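Local atomic coordinates of nigritoxine (Vibrio nigripulchritudo, PDB entry 5M41), a protein that acts as a bacterial toxin against crustaceans and insects. Residues K683-N686 and A690-N693; L599-N604 and E696-T701. All coordinates share one frame; numbering follows the deposited sequence.

Both contacts use helix 688-704, which packs near the C-terminal end of the chain. Contact 2 lays residues 696-701 of this helix against the end of strand 594-601, an inner strand of the six-stranded antiparallel sheet; contact 1 sets residues 690-693, nearer the start of the helix, against 3-10 residues 683-686, which lead into it. Their centres lie about 15 Å apart. Along the chain, residues 599-604, the end of strand 594-601 and the start of helix 603-614, come first, then the 3-10 residues and the helix, so the local contact 1 falls within the long sequence span that contact 2 bridges. Between them, the helix touches both its own lead-in and the sheet.

Contact 1: residues K683-N686 and A690-N693; sequences KVKN and ALNN
A 3-10 turn leading into helix 688-704 folds back on the first turn of that helix, a local turn-to-helix packing closed by one leucine. Residues 683-686, the end part of this 3-10 segment, lie in the loop between helix 667-676 and helix 688-704, and their backbone bond runs from Asn686 N to Lys683 O at 3.0 Å. Leu691 reaches across from the helix and divides its two methyl groups between neighbouring residues of the turn. Its CD1 meets Val684 CG1 at 4.0 Å, methyl against methyl, the two side chains lying at about a right angle to each other. Its CD2 comes to the start of the Lys685 side chain, 4.1 Å from Lys685 CG and 4.2 Å from Lys685 CA, so the lysine offers its aliphatic base and not its charge. With CG trans to the amide nitrogen (chi1 -165°), the leucine fork is carried out from the helix toward the turn. On the valine the same trans placement belongs to CG1, the methyl that does the touching. Val684 also rests on Lys613 and Lys614 of helix 603-614, which places this small apolar patch between two helices. The contact is buried at Val684 and Leu691, whereas Lys685 lies at its exposed border. Asp687, in the short link between turn and helix, accepts the N-H of Ala690 on OD1. The lysine chain runs extended past CG, away from the leucine, and its NZ makes a weak hydrogen bond to the backbone O of Asn676.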
ATOM      1  N   LYS A 683       9.677 -19.673  -0.024  1.00 52.28           N
ATOM      2  CA  LYS A 683       9.507 -18.298   0.475  1.00 53.31           C
ATOM      3  C   LYS A 683      10.395 -17.258  -0.211  1.00 52.84           C
ATOM      4  O   LYS A 683      10.049 -16.078  -0.234  1.00 54.16           O
ATOM      5  CB  LYS A 683       9.690 -18.236   1.985  1.00 56.39           C
ATOM      6  CG  LYS A 683       8.522 -18.811   2.761  1.00 57.30           C
ATOM      7  CD  LYS A 683       8.773 -18.721   4.249  1.00 60.50           C
ATOM      8  CE  LYS A 683       7.589 -19.266   5.027  1.00 65.02           C
ATOM      9  NZ  LYS A 683       7.910 -19.301   6.482  1.00 70.01           N
ATOM     10  N   VAL A 684      11.532 -17.689  -0.766  1.00 50.89           N
ATOM     11  CA  VAL A 684      12.436 -16.783  -1.503  1.00 50.48           C
ATOM     12  C   VAL A 684      11.651 -16.126  -2.643  1.00 50.80           C
ATOM     13  O   VAL A 684      11.859 -14.955  -2.966  1.00 49.20           O
ATOM     14  CB  VAL A 684      13.689 -17.526  -2.045  1.00 48.03           C
ATOM     15  CG1 VAL A 684      14.629 -16.589  -2.794  1.00 48.37           C
ATOM     16  CG2 VAL A 684      14.426 -18.215  -0.912  1.00 46.31           C
ATOM     17  N   LYS A 685      10.714 -16.882  -3.204  1.00 52.38           N
ATOM     18  CA  LYS A 685       9.878 -16.421  -4.307  1.00 53.40           C
ATOM     19  C   LYS A 685       8.947 -15.253  -3.953  1.00 53.61           C
ATOM     20  O   LYS A 685       8.500 -14.552  -4.852  1.00 52.59           O
ATOM     21  CB  LYS A 685       9.062 -17.586  -4.855  1.00 58.24           C
ATOM     22  CG  LYS A 685       9.001 -17.642  -6.372  1.00 64.77           C
ATOM     23  CD  LYS A 685       8.148 -18.831  -6.802  1.00 67.90           C
ATOM     24  CE  LYS A 685       8.338 -19.143  -8.284  1.00 70.97           C
ATOM     25  NZ  LYS A 685       7.600 -20.376  -8.685  1.00 69.29           N
ATOM     26  N   ASN A 686       8.666 -15.047  -2.663  1.00 52.26           N
ATOM     27  CA  ASN A 686       7.925 -13.863  -2.192  1.00 54.77           C
ATOM     28  C   ASN A 686       8.633 -12.552  -2.522  1.00 53.64           C
ATOM     29  O   ASN A 686       7.985 -11.509  -2.687  1.00 53.61           O
ATOM     30  CB  ASN A 686       7.727 -13.905  -0.674  1.00 55.43           C
ATOM     31  CG  ASN A 686       6.796 -15.019  -0.226  1.00 62.31           C
ATOM     32  OD1 ASN A 686       6.042 -15.578  -1.021  1.00 63.18           O
ATOM     33  ND2 ASN A 686       6.834 -15.333   1.067  1.00 61.15           N
ATOM     34  N   ALA A 690      14.401  -9.595  -5.593  1.00 41.55           N
ATOM     35  CA  ALA A 690      15.643 -10.234  -5.229  1.00 41.05           C
ATOM     36  C   ALA A 690      15.935 -11.406  -6.131  1.00 41.91           C
ATOM     37  O   ALA A 690      17.018 -11.477  -6.707  1.00 40.16           O
ATOM     38  CB  ALA A 690      15.632 -10.682  -3.777  1.00 40.44           C
ATOM     39  N   LEU A 691      14.961 -12.315  -6.266  1.00 42.89           N
ATOM     40  CA  LEU A 691      15.154 -13.530  -7.080  1.00 43.65           C
ATOM     41  C   LEU A 691      15.466 -13.264  -8.564  1.00 42.34           C
ATOM     42  O   LEU A 691      16.360 -13.909  -9.121  1.00 41.81           O
ATOM     43  CB  LEU A 691      13.945 -14.473  -6.958  1.00 44.47           C
ATOM     44  CG  LEU A 691      14.129 -15.906  -7.445  1.00 46.53           C
ATOM     45  CD1 LEU A 691      15.319 -16.582  -6.774  1.00 45.84           C
ATOM     46  CD2 LEU A 691      12.866 -16.703  -7.183  1.00 46.50           C
ATOM     47  N   ASN A 692      14.718 -12.355  -9.198  1.00 41.27           N
ATOM     48  CA  ASN A 692      15.005 -11.938 -10.592  1.00 43.83           C
ATOM     49  C   ASN A 692      16.443 -11.392 -10.763  1.00 43.61           C
ATOM     50  O   ASN A 692      17.135 -11.726 -11.729  1.00 42.31           O
ATOM     51  CB  ASN A 692      14.006 -10.867 -11.066  1.00 43.19           C
ATOM     52  CG  ASN A 692      12.594 -11.423 -11.261  1.00 48.37           C
ATOM     53  OD1 ASN A 692      12.382 -12.637 -11.263  1.00 50.18           O
ATOM     54  ND2 ASN A 692      11.616 -10.530 -11.412  1.00 48.62           N
ATOM     55  N   ASN A 693      16.871 -10.540  -9.822  1.00 41.24           N
ATOM     56  CA  ASN A 693      18.230 -10.013  -9.835  1.00 42.22           C
ATOM     57  C   ASN A 693      19.309 -11.077  -9.617  1.00 40.51           C
ATOM     58  O   ASN A 693      20.370 -10.989 -10.212  1.00 42.00           O
ATOM     59  CB  ASN A 693      18.377  -8.862  -8.845  1.00 41.76           C
ATOM     60  CG  ASN A 693      17.869  -7.562  -9.411  1.00 42.65           C
ATOM     61  OD1 ASN A 693      18.305  -7.132 -10.465  1.00 43.87           O
ATOM     62  ND2 ASN A 693      16.951  -6.925  -8.711  1.00 46.47           N
TER

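Contact 2: residues L599-N604 and E696-T701; sequences LTLESN and ESMRAT
Leu599 and Thr701 meet methyl to methyl, Leu599 CD1 lying 3.7 Å from Thr701 CG2, with the two side chains crossing at about a right angle. The same CD1 also approaches the helix backbone, 4.3 Å from Met698 O, so this leucine branch sits against the helix between Met698 and Thr701. A looser touch lies further along the strand, where Met698 CE reaches Leu601 CD1 at 4.3 Å; the methionine chain is extended beyond its first torsion, which brings the methyl at its end to the leucine. The strand and helix segments run nearly antiparallel, their axes at 158° and 10.2 Å apart at closest approach.

Thr701 is turned by a bond inside its own helix: OG1 bonds to Ser697 O at 2.9 Å, tilted 32° from the carbonyl plane, while Thr701 N reaches that oxygen from the opposite face. With the hydroxyl bound there, CG2 is the branch presented to Leu599. Outward from this pair, Thr701 touches Val583 and His585 of the adjacent strand 583-589. Phe670 of helix 667-676 touches both Leu601 and Met698, while Leu599 and Leu601 form backbone hydrogen bonds with Phe651 and Ile649 of strand 649-652. Helix and sheet are thus joined here by apolar packing, and the one hydroxyl at the interface is satisfied by its own helix.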
ATOM      1  N   LEU A 599      33.183 -19.753 -14.943  1.00 48.46           N
ATOM      2  CA  LEU A 599      32.215 -19.048 -14.090  1.00 47.55           C
ATOM      3  C   LEU A 599      32.279 -19.649 -12.694  1.00 46.26           C
ATOM      4  O   LEU A 599      32.373 -20.878 -12.536  1.00 49.00           O
ATOM      5  CB  LEU A 599      30.783 -19.162 -14.648  1.00 46.07           C
ATOM      6  CG  LEU A 599      29.702 -18.331 -13.922  1.00 46.10           C
ATOM      7  CD1 LEU A 599      28.701 -17.768 -14.915  1.00 43.72           C
ATOM      8  CD2 LEU A 599      29.004 -19.123 -12.807  1.00 43.82           C
ATOM      9  N   THR A 600      32.231 -18.789 -11.689  1.00 43.87           N
ATOM     10  CA  THR A 600      32.295 -19.233 -10.309  1.00 44.89           C
ATOM     11  C   THR A 600      31.044 -18.837  -9.565  1.00 44.72           C
ATOM     12  O   THR A 600      30.618 -17.690  -9.631  1.00 42.61           O
ATOM     13  CB  THR A 600      33.508 -18.641  -9.578  1.00 45.25           C
ATOM     14  OG1 THR A 600      34.682 -19.248 -10.114  1.00 46.84           O
ATOM     15  CG2 THR A 600      33.452 -18.943  -8.070  1.00 44.20           C
ATOM     16  N   LEU A 601      30.468 -19.817  -8.880  1.00 42.56           N
ATOM     17  CA  LEU A 601      29.373 -19.603  -7.964  1.00 41.94           C
ATOM     18  C   LEU A 601      29.955 -19.496  -6.561  1.00 42.97           C
ATOM     19  O   LEU A 601      30.702 -20.378  -6.123  1.00 42.05           O
ATOM     20  CB  LEU A 601      28.390 -20.790  -8.033  1.00 40.29           C
ATOM     21  CG  LEU A 601      27.299 -20.790  -6.952  1.00 42.62           C
ATOM     22  CD1 LEU A 601      26.339 -19.602  -7.114  1.00 39.41           C
ATOM     23  CD2 LEU A 601      26.559 -22.125  -6.941  1.00 41.11           C
ATOM     24  N   GLU A 602      29.589 -18.425  -5.867  1.00 43.99           N
ATOM     25  CA  GLU A 602      30.053 -18.153  -4.521  1.00 46.08           C
ATOM     26  C   GLU A 602      29.219 -18.935  -3.481  1.00 45.37           C
ATOM     27  O   GLU A 602      28.242 -18.424  -2.924  1.00 43.24           O
ATOM     28  CB  GLU A 602      30.011 -16.644  -4.280  1.00 47.34           C
ATOM     29  CG  GLU A 602      30.974 -15.862  -5.165  1.00 48.67           C
ATOM     30  CD  GLU A 602      30.479 -14.453  -5.491  1.00 52.99           C
ATOM     31  OE1 GLU A 602      29.749 -13.859  -4.675  1.00 55.51           O
ATOM     32  OE2 GLU A 602      30.820 -13.928  -6.572  1.00 53.44           O
ATOM     33  N   SER A 603      29.651 -20.165  -3.225  1.00 42.94           N
ATOM     34  CA  SER A 603      28.850 -21.169  -2.526  1.00 44.52           C
ATOM     35  C   SER A 603      28.267 -20.695  -1.211  1.00 43.09           C
ATOM     36  O   SER A 603      27.050 -20.693  -1.044  1.00 42.41           O
ATOM     37  CB  SER A 603      29.693 -22.419  -2.288  1.00 43.65           C
ATOM     38  OG  SER A 603      30.102 -22.955  -3.526  1.00 44.93           O
ATOM     39  N   ASN A 604      29.133 -20.282  -0.291  1.00 44.47           N
ATOM     40  CA  ASN A 604      28.700 -19.950   1.057  1.00 45.86           C
ATOM     41  C   ASN A 604      27.951 -18.630   1.112  1.00 45.63           C
ATOM     42  O   ASN A 604      27.025 -18.479   1.925  1.00 46.49           O
ATOM     43  CB  ASN A 604      29.871 -19.990   2.058  1.00 47.42           C
ATOM     44  CG  ASN A 604      30.343 -21.415   2.351  1.00 50.13           C
ATOM     45  OD1 ASN A 604      29.542 -22.338   2.485  1.00 50.06           O
ATOM     46  ND2 ASN A 604      31.650 -21.594   2.452  1.00 52.06           N
ATOM     47  N   GLU A 696      19.219 -12.814 -13.090  1.00 41.98           N
ATOM     48  CA  GLU A 696      19.754 -11.887 -14.090  1.00 46.55           C
ATOM     49  C   GLU A 696      21.265 -11.696 -13.918  1.00 44.78           C
ATOM     50  O   GLU A 696      21.970 -11.653 -14.912  1.00 43.77           O
ATOM     51  CB  GLU A 696      19.016 -10.548 -14.037  1.00 47.86           C
ATOM     52  CG  GLU A 696      19.538  -9.481 -14.989  1.00 57.82           C
ATOM     53  CD  GLU A 696      18.736  -8.185 -14.898  1.00 67.93           C
ATOM     54  OE1 GLU A 696      18.509  -7.693 -13.767  1.00 68.01           O
ATOM     55  OE2 GLU A 696      18.322  -7.654 -15.957  1.00 77.07           O
ATOM     56  N   SER A 697      21.754 -11.611 -12.671  1.00 43.69           N
ATOM     57  CA  SER A 697      23.210 -11.571 -12.399  1.00 43.65           C
ATOM     58  C   SER A 697      23.893 -12.771 -13.011  1.00 43.95           C
ATOM     59  O   SER A 697      24.937 -12.647 -13.648  1.00 41.24           O
ATOM     60  CB  SER A 697      23.515 -11.611 -10.906  1.00 44.81           C
ATOM     61  OG  SER A 697      23.267 -10.372 -10.296  1.00 49.54           O
ATOM     62  N   MET A 698      23.307 -13.944 -12.799  1.00 41.46           N
ATOM     63  CA  MET A 698      23.905 -15.168 -13.311  1.00 43.40           C
ATOM     64  C   MET A 698      23.984 -15.199 -14.833  1.00 43.46           C
ATOM     65  O   MET A 698      25.028 -15.538 -15.394  1.00 44.51           O
ATOM     66  CB  MET A 698      23.168 -16.371 -12.753  1.00 43.27           C
ATOM     67  CG  MET A 698      23.369 -16.446 -11.252  1.00 42.28           C
ATOM     68  SD  MET A 698      22.427 -17.818 -10.580  1.00 44.11           S
ATOM     69  CE  MET A 698      22.891 -17.693  -8.864  1.00 40.85           C
ATOM     70  N   ARG A 699      22.889 -14.814 -15.476  1.00 42.10           N
ATOM     71  CA  ARG A 699      22.798 -14.751 -16.933  1.00 45.16           C
ATOM     72  C   ARG A 699      23.746 -13.703 -17.539  1.00 45.37           C
ATOM     73  O   ARG A 699      24.441 -13.981 -18.523  1.00 48.38           O
ATOM     74  CB  ARG A 699      21.344 -14.485 -17.355  1.00 45.16           C
ATOM     75  CG  ARG A 699      20.448 -15.707 -17.223  1.00 47.48           C
ATOM     76  CD  ARG A 699      18.984 -15.376 -17.495  1.00 49.04           C
ATOM     77  NE  ARG A 699      18.142 -16.562 -17.328  1.00 53.66           N
ATOM     78  CZ  ARG A 699      16.817 -16.543 -17.149  1.00 55.64           C
ATOM     79  NH1 ARG A 699      16.170 -15.388 -17.090  1.00 57.14           N
ATOM     80  NH2 ARG A 699      16.140 -17.686 -17.032  1.00 54.78           N
ATOM     81  N   ALA A 700      23.790 -12.512 -16.946  1.00 44.44           N
ATOM     82  CA  ALA A 700      24.732 -11.469 -17.389  1.00 45.65           C
ATOM     83  C   ALA A 700      26.199 -11.933 -17.264  1.00 46.27           C
ATOM     84  O   ALA A 700      27.019 -11.645 -18.140  1.00 46.98           O
ATOM     85  CB  ALA A 700      24.504 -10.155 -16.634  1.00 42.43           C
ATOM     86  N   THR A 701      26.513 -12.665 -16.191  1.00 45.44           N
ATOM     87  CA  THR A 701      27.872 -13.134 -15.939  1.00 44.99           C
ATOM     88  C   THR A 701      28.260 -14.195 -16.963  1.00 47.57           C
ATOM     89  O   THR A 701      29.336 -14.114 -17.540  1.00 48.89           O
ATOM     90  CB  THR A 701      28.036 -13.610 -14.483  1.00 45.04           C
ATOM     91  OG1 THR A 701      27.815 -12.501 -13.598  1.00 46.47           O
ATOM     92  CG2 THR A 701      29.420 -14.166 -14.216  1.00 46.35           C
TER